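Local atomic coordinates of chromatin structure-remodeling complex subunit RSC2 (PDB entry 4BB7), a protein that serves as a subunit of the yeast RSC chromatin-remodelling complex, which repositions nucleosomes using ATP, and contributes a BAH domain that binds histone H3. Residues 75-85 / 168-179; 34-42 / 195-203. One frame throughout, in Å; residues are numbered along the deposited sequence.

Contact 1: 75-85 / 168-179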
loop_
_atom_site.group_PDB
_atom_site.type_symbol
_atom_site.label_atom_id
_atom_site.label_comp_id
_atom_site.label_asym_id
_atom_site.label_seq_id
_atom_site.Cartn_x
_atom_site.Cartn_y
_atom_site.Cartn_z
ATOM N N HIS A 75 20.243 2.661 19.413
ATOM C CA HIS A 75 20.642 3.805 20.227
ATOM C C HIS A 75 21.845 3.508 21.117
ATOM O O HIS A 75 22.146 2.350 21.422
ATOM C CB HIS A 75 19.471 4.256 21.100
ATOM C CG HIS A 75 18.923 3.171 21.971
ATOM N ND1 HIS A 75 17.907 2.334 21.564
ATOM C CD2 HIS A 75 19.259 2.777 23.221
ATOM C CE1 HIS A 75 17.633 1.475 22.529
ATOM N NE2 HIS A 75 18.439 1.723 23.546
ATOM N N ARG A 76 22.523 4.574 21.533
ATOM C CA ARG A 76 23.635 4.474 22.472
ATOM C C ARG A 76 23.216 3.683 23.703
ATOM O O ARG A 76 22.128 3.875 24.244
ATOM C CB ARG A 76 24.120 5.870 22.875
ATOM C CG ARG A 76 24.730 6.665 21.729
ATOM C CD ARG A 76 24.880 8.143 22.065
ATOM N NE ARG A 76 25.531 8.367 23.354
ATOM C CZ ARG A 76 26.156 9.492 23.690
ATOM N NH1 ARG A 76 26.230 10.501 22.832
ATOM N NH2 ARG A 76 26.714 9.605 24.885
ATOM N N VAL A 77 24.091 2.789 24.143
ATOM C CA VAL A 77 23.786 1.899 25.253
ATOM C C VAL A 77 23.431 2.674 26.521
ATOM O O VAL A 77 22.776 2.144 27.423
ATOM C CB VAL A 77 24.971 0.967 25.542
ATOM C CG1 VAL A 77 26.144 1.764 26.096
ATOM C CG2 VAL A 77 24.564 -0.127 26.505
ATOM N N ASP A 78 23.861 3.929 26.593
ATOM C CA ASP A 78 23.624 4.725 27.791
ATOM C C ASP A 78 22.429 5.662 27.643
ATOM O O ASP A 78 22.263 6.591 28.438
ATOM C CB ASP A 78 24.880 5.508 28.190
ATOM C CG ASP A 78 25.291 6.526 27.147
ATOM O OD1 ASP A 78 25.186 6.222 25.939
ATOM O OD2 ASP A 78 25.715 7.637 27.535
ATOM N N ARG A 79 21.596 5.418 26.632
ATOM C CA ARG A 79 20.399 6.231 26.445
ATOM C C ARG A 79 19.330 5.931 27.499
ATOM O O ARG A 79 19.124 4.780 27.888
ATOM C CB ARG A 79 19.826 6.066 25.032
ATOM C CG ARG A 79 18.671 7.020 24.740
ATOM C CD ARG A 79 18.453 7.249 23.249
ATOM N NE ARG A 79 17.370 8.200 23.000
ATOM C CZ ARG A 79 17.546 9.453 22.588
ATOM N NH1 ARG A 79 18.769 9.918 22.362
ATOM N NH2 ARG A 79 16.499 10.244 22.397
ATOM N N LEU A 80 18.658 6.979 27.964
ATOM C CA LEU A 80 17.596 6.837 28.952
ATOM C C LEU A 80 16.232 7.041 28.303
ATOM O O LEU A 80 16.123 7.690 27.260
ATOM C CB LEU A 80 17.788 7.841 30.088
ATOM C CG LEU A 80 19.056 7.654 30.918
ATOM C CD1 LEU A 80 19.244 8.808 31.893
ATOM C CD2 LEU A 80 19.011 6.317 31.645
ATOM N N PHE A 81 15.196 6.490 28.926
ATOM C CA PHE A 81 13.845 6.554 28.381
ATOM C C PHE A 81 12.825 6.760 29.487
ATOM O O PHE A 81 13.037 6.336 30.619
ATOM C CB PHE A 81 13.503 5.261 27.635
ATOM C CG PHE A 81 14.421 4.955 26.488
ATOM C CD1 PHE A 81 14.198 5.512 25.238
ATOM C CD2 PHE A 81 15.498 4.101 26.656
ATOM C CE1 PHE A 81 15.036 5.229 24.180
ATOM C CE2 PHE A 81 16.341 3.811 25.599
ATOM C CZ PHE A 81 16.110 4.376 24.357
ATOM N N TYR A 82 11.715 7.408 29.159
ATOM C CA TYR A 82 10.618 7.534 30.107
ATOM C C TYR A 82 9.888 6.205 30.202
ATOM O O TYR A 82 9.998 5.363 29.309
ATOM C CB TYR A 82 9.647 8.634 29.676
ATOM C CG TYR A 82 10.304 9.983 29.501
ATOM C CD1 TYR A 82 10.607 10.778 30.600
ATOM C CD2 TYR A 82 10.630 10.458 28.238
ATOM C CE1 TYR A 82 11.212 12.012 30.444
ATOM C CE2 TYR A 82 11.234 11.691 28.071
ATOM C CZ TYR A 82 11.523 12.462 29.177
ATOM O OH TYR A 82 12.128 13.683 29.011
ATOM N N LYS A 83 9.160 6.006 31.294
ATOM C CA LYS A 83 8.277 4.857 31.391
ATOM C C LYS A 83 7.174 5.026 30.356
ATOM O O LYS A 83 6.476 6.040 30.341
ATOM C CB LYS A 83 7.685 4.733 32.796
ATOM C CG LYS A 83 6.700 3.586 32.947
ATOM C CD LYS A 83 6.525 3.185 34.401
ATOM C CE LYS A 83 7.829 2.656 34.989
ATOM N NZ LYS A 83 7.661 2.161 36.389
ATOM N N ASN A 84 7.041 4.040 29.476
ATOM C CA ASN A 84 6.045 4.090 28.411
ATOM C C ASN A 84 6.379 5.077 27.298
ATOM O O ASN A 84 5.481 5.608 26.646
ATOM C CB ASN A 84 4.664 4.404 28.984
ATOM C CG ASN A 84 4.150 3.309 29.882
ATOM O OD1 ASN A 84 4.277 2.119 29.573
ATOM N ND2 ASN A 84 3.563 3.701 31.007
ATOM N N GLU A 85 7.668 5.317 27.074
ATOM C CA GLU A 85 8.084 6.220 26.007
ATOM C C GLU A 85 8.001 5.554 24.643
ATOM O O GLU A 85 8.307 4.370 24.505
ATOM C CB GLU A 85 9.507 6.740 26.232
ATOM C CG GLU A 85 10.002 7.622 25.084
ATOM C CD GLU A 85 11.367 8.247 25.335
ATOM O OE1 GLU A 85 11.877 8.157 26.473
ATOM O OE2 GLU A 85 11.927 8.832 24.381
ATOM N N PHE A 168 10.286 13.677 35.904
ATOM C CA PHE A 168 10.192 12.361 35.284
ATOM C C PHE A 168 11.341 11.444 35.686
ATOM O O PHE A 168 12.503 11.847 35.678
ATOM C CB PHE A 168 10.171 12.493 33.762
ATOM C CG PHE A 168 8.976 13.221 33.230
ATOM C CD1 PHE A 168 8.863 14.594 33.373
ATOM C CD2 PHE A 168 7.971 12.535 32.570
ATOM C CE1 PHE A 168 7.765 15.267 32.882
ATOM C CE2 PHE A 168 6.870 13.204 32.072
ATOM C CZ PHE A 168 6.767 14.572 32.228
ATOM N N PHE A 169 11.011 10.206 36.040
ATOM C CA PHE A 169 12.024 9.177 36.189
ATOM C C PHE A 169 12.368 8.673 34.800
ATOM O O PHE A 169 11.478 8.330 34.022
ATOM C CB PHE A 169 11.507 8.005 37.026
ATOM C CG PHE A 169 11.333 8.320 38.485
ATOM C CD1 PHE A 169 12.409 8.248 39.354
ATOM C CD2 PHE A 169 10.090 8.661 38.991
ATOM C CE1 PHE A 169 12.253 8.523 40.697
ATOM C CE2 PHE A 169 9.926 8.938 40.333
ATOM C CZ PHE A 169 11.010 8.868 41.188
ATOM N N LYS A 170 13.658 8.645 34.483
ATOM C CA LYS A 170 14.127 8.041 33.244
ATOM C C LYS A 170 14.683 6.666 33.589
ATOM O O LYS A 170 15.109 6.436 34.718
ATOM C CB LYS A 170 15.208 8.906 32.591
ATOM C CG LYS A 170 14.685 10.043 31.725
ATOM C CD LYS A 170 14.107 9.515 30.426
ATOM C CE LYS A 170 14.056 10.589 29.354
ATOM N NZ LYS A 170 15.398 10.896 28.797
ATOM N N TYR A 171 14.672 5.754 32.621
ATOM C CA TYR A 171 15.073 4.375 32.868
ATOM C C TYR A 171 16.109 3.910 31.857
ATOM O O TYR A 171 16.074 4.317 30.701
ATOM C CB TYR A 171 13.849 3.452 32.845
ATOM C CG TYR A 171 12.788 3.850 33.847
ATOM C CD1 TYR A 171 11.961 4.944 33.617
ATOM C CD2 TYR A 171 12.623 3.142 35.026
ATOM C CE1 TYR A 171 10.993 5.319 34.536
ATOM C CE2 TYR A 171 11.658 3.505 35.951
ATOM C CZ TYR A 171 10.848 4.592 35.702
ATOM O OH TYR A 171 9.891 4.950 36.624
ATOM N N PRO A 172 17.039 3.053 32.299
ATOM C CA PRO A 172 18.096 2.529 31.430
ATOM C C PRO A 172 17.519 1.633 30.338
ATOM O O PRO A 172 16.470 1.012 30.531
ATOM C CB PRO A 172 18.954 1.704 32.388
ATOM C CG PRO A 172 18.010 1.291 33.469
ATOM C CD PRO A 172 17.094 2.466 33.649
ATOM N N SER A 173 18.212 1.573 29.206
ATOM C CA SER A 173 17.751 0.825 28.045
ATOM C C SER A 173 17.384 -0.609 28.388
ATOM O O SER A 173 18.108 -1.281 29.123
ATOM C CB SER A 173 18.821 0.825 26.955
ATOM O OG SER A 173 18.429 0.006 25.868
ATOM N N PRO A 174 16.256 -1.085 27.841
ATOM C CA PRO A 174 15.798 -2.462 28.037
ATOM C C PRO A 174 16.649 -3.463 27.252
ATOM O O PRO A 174 16.577 -4.658 27.526
ATOM C CB PRO A 174 14.371 -2.431 27.486
ATOM C CG PRO A 174 14.398 -1.364 26.457
ATOM C CD PRO A 174 15.343 -0.315 26.981
ATOM N N ILE A 175 17.445 -2.984 26.297
ATOM C CA ILE A 175 18.305 -3.870 25.511
ATOM C C ILE A 175 19.788 -3.594 25.739
ATOM O O ILE A 175 20.633 -3.975 24.931
ATOM C CB ILE A 175 17.997 -3.801 23.991
ATOM C CG1 ILE A 175 18.144 -2.371 23.465
ATOM C CG2 ILE A 175 16.600 -4.347 23.695
ATOM C CD1 ILE A 175 17.870 -2.241 21.980
ATOM N N ARG A 176 20.103 -2.933 26.844
ATOM C CA ARG A 176 21.494 -2.682 27.191
ATOM C C ARG A 176 22.264 -3.998 27.226
ATOM O O ARG A 176 23.462 -4.033 26.945
ATOM C CB ARG A 176 21.588 -1.976 28.546
ATOM C CG ARG A 176 20.802 -2.670 29.642
ATOM C CD ARG A 176 20.967 -1.982 30.982
ATOM N NE ARG A 176 19.987 -2.468 31.948
ATOM C CZ ARG A 176 19.972 -2.132 33.234
ATOM N NH1 ARG A 176 20.893 -1.311 33.717
ATOM N NH2 ARG A 176 19.038 -2.628 34.038
ATOM N N HIS A 177 21.561 -5.081 27.558
ATOM C CA HIS A 177 22.189 -6.392 27.695
ATOM C C HIS A 177 22.666 -6.957 26.364
ATOM O O HIS A 177 23.273 -8.025 26.322
ATOM C CB HIS A 177 21.239 -7.382 28.372
ATOM C CG HIS A 177 20.107 -7.835 27.501
ATOM N ND1 HIS A 177 19.182 -6.964 26.969
ATOM C CD2 HIS A 177 19.746 -9.069 27.078
ATOM C CE1 HIS A 177 18.302 -7.642 26.253
ATOM N NE2 HIS A 177 18.622 -8.922 26.303
ATOM N N LEU A 178 22.400 -6.238 25.278
ATOM C CA LEU A 178 22.793 -6.698 23.952
ATOM C C LEU A 178 24.073 -6.035 23.460
ATOM O O LEU A 178 24.426 -6.153 22.286
ATOM C CB LEU A 178 21.672 -6.455 22.944
ATOM C CG LEU A 178 20.328 -7.099 23.272
ATOM C CD1 LEU A 178 19.273 -6.639 22.279
ATOM C CD2 LEU A 178 20.452 -8.615 23.289
ATOM N N LEU A 179 24.765 -5.331 24.348
ATOM C CA LEU A 179 26.035 -4.717 23.979
ATOM C C LEU A 179 27.096 -5.790 23.768
ATOM O O LEU A 179 27.376 -6.574 24.673
ATOM C CB LEU A 179 26.501 -3.729 25.051
ATOM C CG LEU A 179 27.757 -2.925 24.695
ATOM C CD1 LEU A 179 27.515 -2.081 23.455
ATOM C CD2 LEU A 179 28.193 -2.049 25.857
HETATM O O HOH W 1 8.896 8.130 33.272
#
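Ser173 turns OG away from its own backbone N (chi1 175°), and His75 holds its imidazole between backbone N and carbonyl carbon (chi1 56°). These torsions bring Ser173 OG to the edge of the ring, near its plane, 2.9 Å from His75 NE2. The hydrogen bond is nearly straight at 170°, and either partner could be the donor. Ser173 OG also accepts from Ile175 N, which makes an ST turn. One face of the His75 ring is covered by Phe81 CZ, 3.6 Å above its centre. His75 ND1 hydrogen-bonds to Thr73 OG1, so both ring nitrogens have partners.

Residues 80-82 run antiparallel to strand 166-172. Phe81 and Tyr171 form a hydrogen-bonded pair, with Phe81 N to Tyr171 O at 2.9 Å. This joins a segment of the BAH domain to a later strand, which also pairs with strands 230-231 and 248-250. Beyond the pair, a water bridges Lys83 N and Phe169 O.

Lys170, bent at chi2 and chi4, passes over one face of the Tyr82 ring in a cation-pi contact. The lysine chain is modelled too tightly on the ring, so the fine geometry is doubtful. Lys170 NZ is hydrogen-bonded to Gly218 O. Phe168 CB meets the ring edge, 3.5 Å from Tyr82 CE1. Within the turn 76-79, Val77 CG2 packs on Arg176 CB at 4.1 Å and on Leu179 CD2.

Contact 2: 34-42 / 195-203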
loop_
_atom_site.group_PDB
_atom_site.type_symbol
_atom_site.label_atom_id
_atom_site.label_comp_id
_atom_site.label_asym_id
_atom_site.label_seq_id
_atom_site.Cartn_x
_atom_site.Cartn_y
_atom_site.Cartn_z
ATOM N N LEU A 34 -3.668 0.455 19.178
ATOM C CA LEU A 34 -2.714 -0.641 19.211
ATOM C C LEU A 34 -2.992 -1.615 18.065
ATOM O O LEU A 34 -4.137 -2.022 17.836
ATOM C CB LEU A 34 -2.802 -1.370 20.552
ATOM C CG LEU A 34 -2.825 -0.482 21.798
ATOM C CD1 LEU A 34 -3.190 -1.291 23.038
ATOM C CD2 LEU A 34 -1.489 0.224 21.980
ATOM N N LEU A 35 -1.942 -1.985 17.345
ATOM C CA LEU A 35 -2.079 -2.914 16.232
ATOM C C LEU A 35 -1.324 -4.199 16.528
ATOM O O LEU A 35 -0.239 -4.167 17.112
ATOM C CB LEU A 35 -1.572 -2.277 14.935
ATOM C CG LEU A 35 -2.463 -1.163 14.382
ATOM C CD1 LEU A 35 -1.675 -0.194 13.516
ATOM C CD2 LEU A 35 -3.645 -1.751 13.615
ATOM N N ARG A 36 -1.904 -5.327 16.135
ATOM C CA ARG A 36 -1.275 -6.619 16.363
ATOM C C ARG A 36 0.123 -6.640 15.758
ATOM O O ARG A 36 0.305 -6.356 14.578
ATOM C CB ARG A 36 -2.124 -7.748 15.777
ATOM C CG ARG A 36 -1.626 -9.143 16.138
ATOM C CD ARG A 36 -1.763 -9.415 17.630
ATOM N NE ARG A 36 -3.154 -9.653 18.010
ATOM C CZ ARG A 36 -3.568 -9.868 19.256
ATOM N NH1 ARG A 36 -2.701 -9.869 20.262
ATOM N NH2 ARG A 36 -4.855 -10.081 19.497
ATOM N N ASN A 37 1.112 -6.959 16.582
ATOM C CA ASN A 37 2.492 -7.026 16.125
ATOM C C ASN A 37 2.918 -8.474 15.908
ATOM O O ASN A 37 2.969 -9.261 16.855
ATOM C CB ASN A 37 3.419 -6.332 17.127
ATOM C CG ASN A 37 4.885 -6.484 16.769
ATOM O OD1 ASN A 37 5.235 -6.772 15.624
ATOM N ND2 ASN A 37 5.753 -6.288 17.754
ATOM N N GLN A 38 3.220 -8.817 14.660
ATOM C CA GLN A 38 3.544 -10.196 14.291
ATOM C C GLN A 38 4.904 -10.651 14.808
ATOM O O GLN A 38 5.272 -11.814 14.643
ATOM C CB GLN A 38 3.496 -10.375 12.776
ATOM C CG GLN A 38 2.194 -9.948 12.135
ATOM C CD GLN A 38 2.301 -9.874 10.628
ATOM O OE1 GLN A 38 3.235 -10.416 10.035
ATOM N NE2 GLN A 38 1.348 -9.195 9.999
ATOM N N ASN A 39 5.656 -9.736 15.411
ATOM C CA ASN A 39 6.898 -10.110 16.080
ATOM C C ASN A 39 6.681 -10.419 17.562
ATOM O O ASN A 39 7.466 -11.142 18.174
ATOM C CB ASN A 39 7.977 -9.033 15.901
ATOM C CG ASN A 39 8.655 -9.104 14.539
ATOM O OD1 ASN A 39 8.660 -10.148 13.885
ATOM N ND2 ASN A 39 9.240 -7.994 14.110
ATOM N N ASP A 40 5.603 -9.877 18.126
ATOM C CA ASP A 40 5.276 -10.077 19.540
ATOM C C ASP A 40 3.789 -9.826 19.787
ATOM O O ASP A 40 3.340 -8.679 19.792
ATOM C CB ASP A 40 6.116 -9.149 20.419
ATOM C CG ASP A 40 5.962 -9.448 21.900
ATOM O OD1 ASP A 40 5.006 -10.159 22.282
ATOM O OD2 ASP A 40 6.801 -8.960 22.685
ATOM N N PRO A 41 3.020 -10.906 20.002
ATOM C CA PRO A 41 1.560 -10.836 20.119
ATOM C C PRO A 41 1.086 -10.159 21.401
ATOM O O PRO A 41 -0.120 -10.001 21.590
ATOM C CB PRO A 41 1.134 -12.311 20.123
ATOM C CG PRO A 41 2.314 -13.066 19.591
ATOM C CD PRO A 41 3.503 -12.295 20.057
ATOM N N GLN A 42 2.012 -9.765 22.267
ATOM C CA GLN A 42 1.632 -9.154 23.537
ATOM C C GLN A 42 2.269 -7.783 23.735
ATOM O O GLN A 42 2.119 -7.164 24.787
ATOM C CB GLN A 42 1.946 -10.094 24.709
ATOM C CG GLN A 42 1.152 -11.398 24.667
ATOM C CD GLN A 42 1.376 -12.282 25.885
ATOM O OE1 GLN A 42 2.500 -12.425 26.368
ATOM N NE2 GLN A 42 0.300 -12.884 26.386
ATOM N N GLY A 195 12.204 -8.929 11.937
ATOM C CA GLY A 195 11.461 -10.173 11.967
ATOM C C GLY A 195 10.526 -10.136 10.782
ATOM O O GLY A 195 10.970 -10.164 9.631
ATOM N N SER A 196 9.231 -10.052 11.057
ATOM C CA SER A 196 8.267 -9.817 9.998
ATOM C C SER A 196 8.497 -8.425 9.423
ATOM O O SER A 196 8.766 -7.479 10.168
ATOM C CB SER A 196 6.843 -9.927 10.534
ATOM O OG SER A 196 5.921 -9.405 9.596
ATOM N N PRO A 197 8.413 -8.299 8.091
ATOM C CA PRO A 197 8.492 -6.994 7.429
ATOM C C PRO A 197 7.178 -6.232 7.596
ATOM O O PRO A 197 7.153 -5.003 7.504
ATOM C CB PRO A 197 8.718 -7.364 5.962
ATOM C CG PRO A 197 8.091 -8.703 5.813
ATOM C CD PRO A 197 8.314 -9.406 7.123
ATOM N N ASP A 198 6.098 -6.969 7.840
ATOM C CA ASP A 198 4.804 -6.371 8.146
ATOM C C ASP A 198 4.760 -5.935 9.607
ATOM O O ASP A 198 3.686 -5.848 10.198
ATOM C CB ASP A 198 3.676 -7.375 7.900
ATOM C CG ASP A 198 3.782 -8.054 6.555
ATOM O OD1 ASP A 198 4.316 -7.432 5.613
ATOM O OD2 ASP A 198 3.327 -9.213 6.440
ATOM N N ALA A 199 5.929 -5.673 10.186
ATOM C CA ALA A 199 6.022 -5.334 11.600
ATOM C C ALA A 199 7.306 -4.577 11.914
ATOM O O ALA A 199 8.287 -4.683 11.184
ATOM C CB ALA A 199 5.939 -6.595 12.443
ATOM N N PRO A 200 7.303 -3.810 13.012
ATOM C CA PRO A 200 8.516 -3.128 13.470
ATOM C C PRO A 200 9.612 -4.153 13.728
ATOM O O PRO A 200 9.320 -5.348 13.745
ATOM C CB PRO A 200 8.076 -2.482 14.788
ATOM C CG PRO A 200 6.597 -2.349 14.673
ATOM C CD PRO A 200 6.151 -3.545 13.890
ATOM N N PRO A 201 10.857 -3.699 13.937
ATOM C CA PRO A 201 11.971 -4.630 14.141
ATOM C C PRO A 201 11.717 -5.571 15.314
ATOM O O PRO A 201 11.062 -5.177 16.282
ATOM C CB PRO A 201 13.149 -3.701 14.464
ATOM C CG PRO A 201 12.779 -2.390 13.864
ATOM C CD PRO A 201 11.290 -2.294 14.023
ATOM N N LEU A 202 12.227 -6.796 15.224
ATOM C CA LEU A 202 12.115 -7.746 16.326
ATOM C C LEU A 202 12.891 -7.242 17.545
ATOM O O LEU A 202 12.495 -7.476 18.686
ATOM C CB LEU A 202 12.626 -9.127 15.906
ATOM C CG LEU A 202 12.488 -10.247 16.942
ATOM C CD1 LEU A 202 11.027 -10.451 17.332
ATOM C CD2 LEU A 202 13.091 -11.546 16.425
ATOM N N VAL A 203 13.999 -6.554 17.291
ATOM C CA VAL A 203 14.789 -5.950 18.356
ATOM C C VAL A 203 15.856 -5.027 17.777
ATOM O O VAL A 203 16.426 -5.307 16.721
ATOM C CB VAL A 203 15.455 -7.014 19.255
ATOM C CG1 VAL A 203 16.424 -7.859 18.451
ATOM C CG2 VAL A 203 16.163 -6.355 20.435
#
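Asn39 reaches into the loop 195-203 and uses both ends of its amide. Its OD1 accepts from Ser196 N at 2.9 Å. That bond is nearly straight at 168°, and the donor is tilted only 16° from the amide carbonyl plane. On the other end, Asn39 ND2 lies 2.7 Å from Pro200 O, but the bend at hydrogen leaves this bond weak. With CG beside its backbone N (chi1 -79°), Asn39 lays its amide between these two backbone groups.

Gln38 brings a second amide to the loop. Ser196 OG donates to Gln38 OE1 at 2.9 Å, from above the carbonyl plane. The same hydroxyl oxygen accepts a weak bond from Asp198 N. Asn37 OD1 accepts from Asn39 N at 3.0 Å, an Asx turn within the type I turn 37-40. Ala199 CB packs 3.3 Å from Asn37 OD1, and Leu202 CD1 touches Asn39 CB at 3.7 Å.

The turn follows strand 32-35 of the six-stranded sheet in the BAH region. The loop is laid over that sheet by Pro200, which touches Trp66 and Tyr68 of strand 60-68. The loop has no regular structure, and this turn holds it mainly through side-chain amides: firm bonds to Ser196 N and OG, a weak one to Pro200 O.

The centres of contact 1 and contact 2 lie about 20 Å apart. Along the chain, contact 1 is nested inside the loop closed by contact 2. The segment 168-179 leads on, through an irregular connection, to 195-203. The two contacts also touch directly: Val203 CG2 packs 3.6 Å from Leu178 CD1 and 3.9 Å from Ile175 CG2. Just beyond Val203, the short strand 206-207 pairs in parallel with 75-76. Both contacts join the chain after residue 165 to the BAH region, contact 1 partly by strand pairing and contact 2 by side-chain amides. The other protein chain of the assembly touches neither contact.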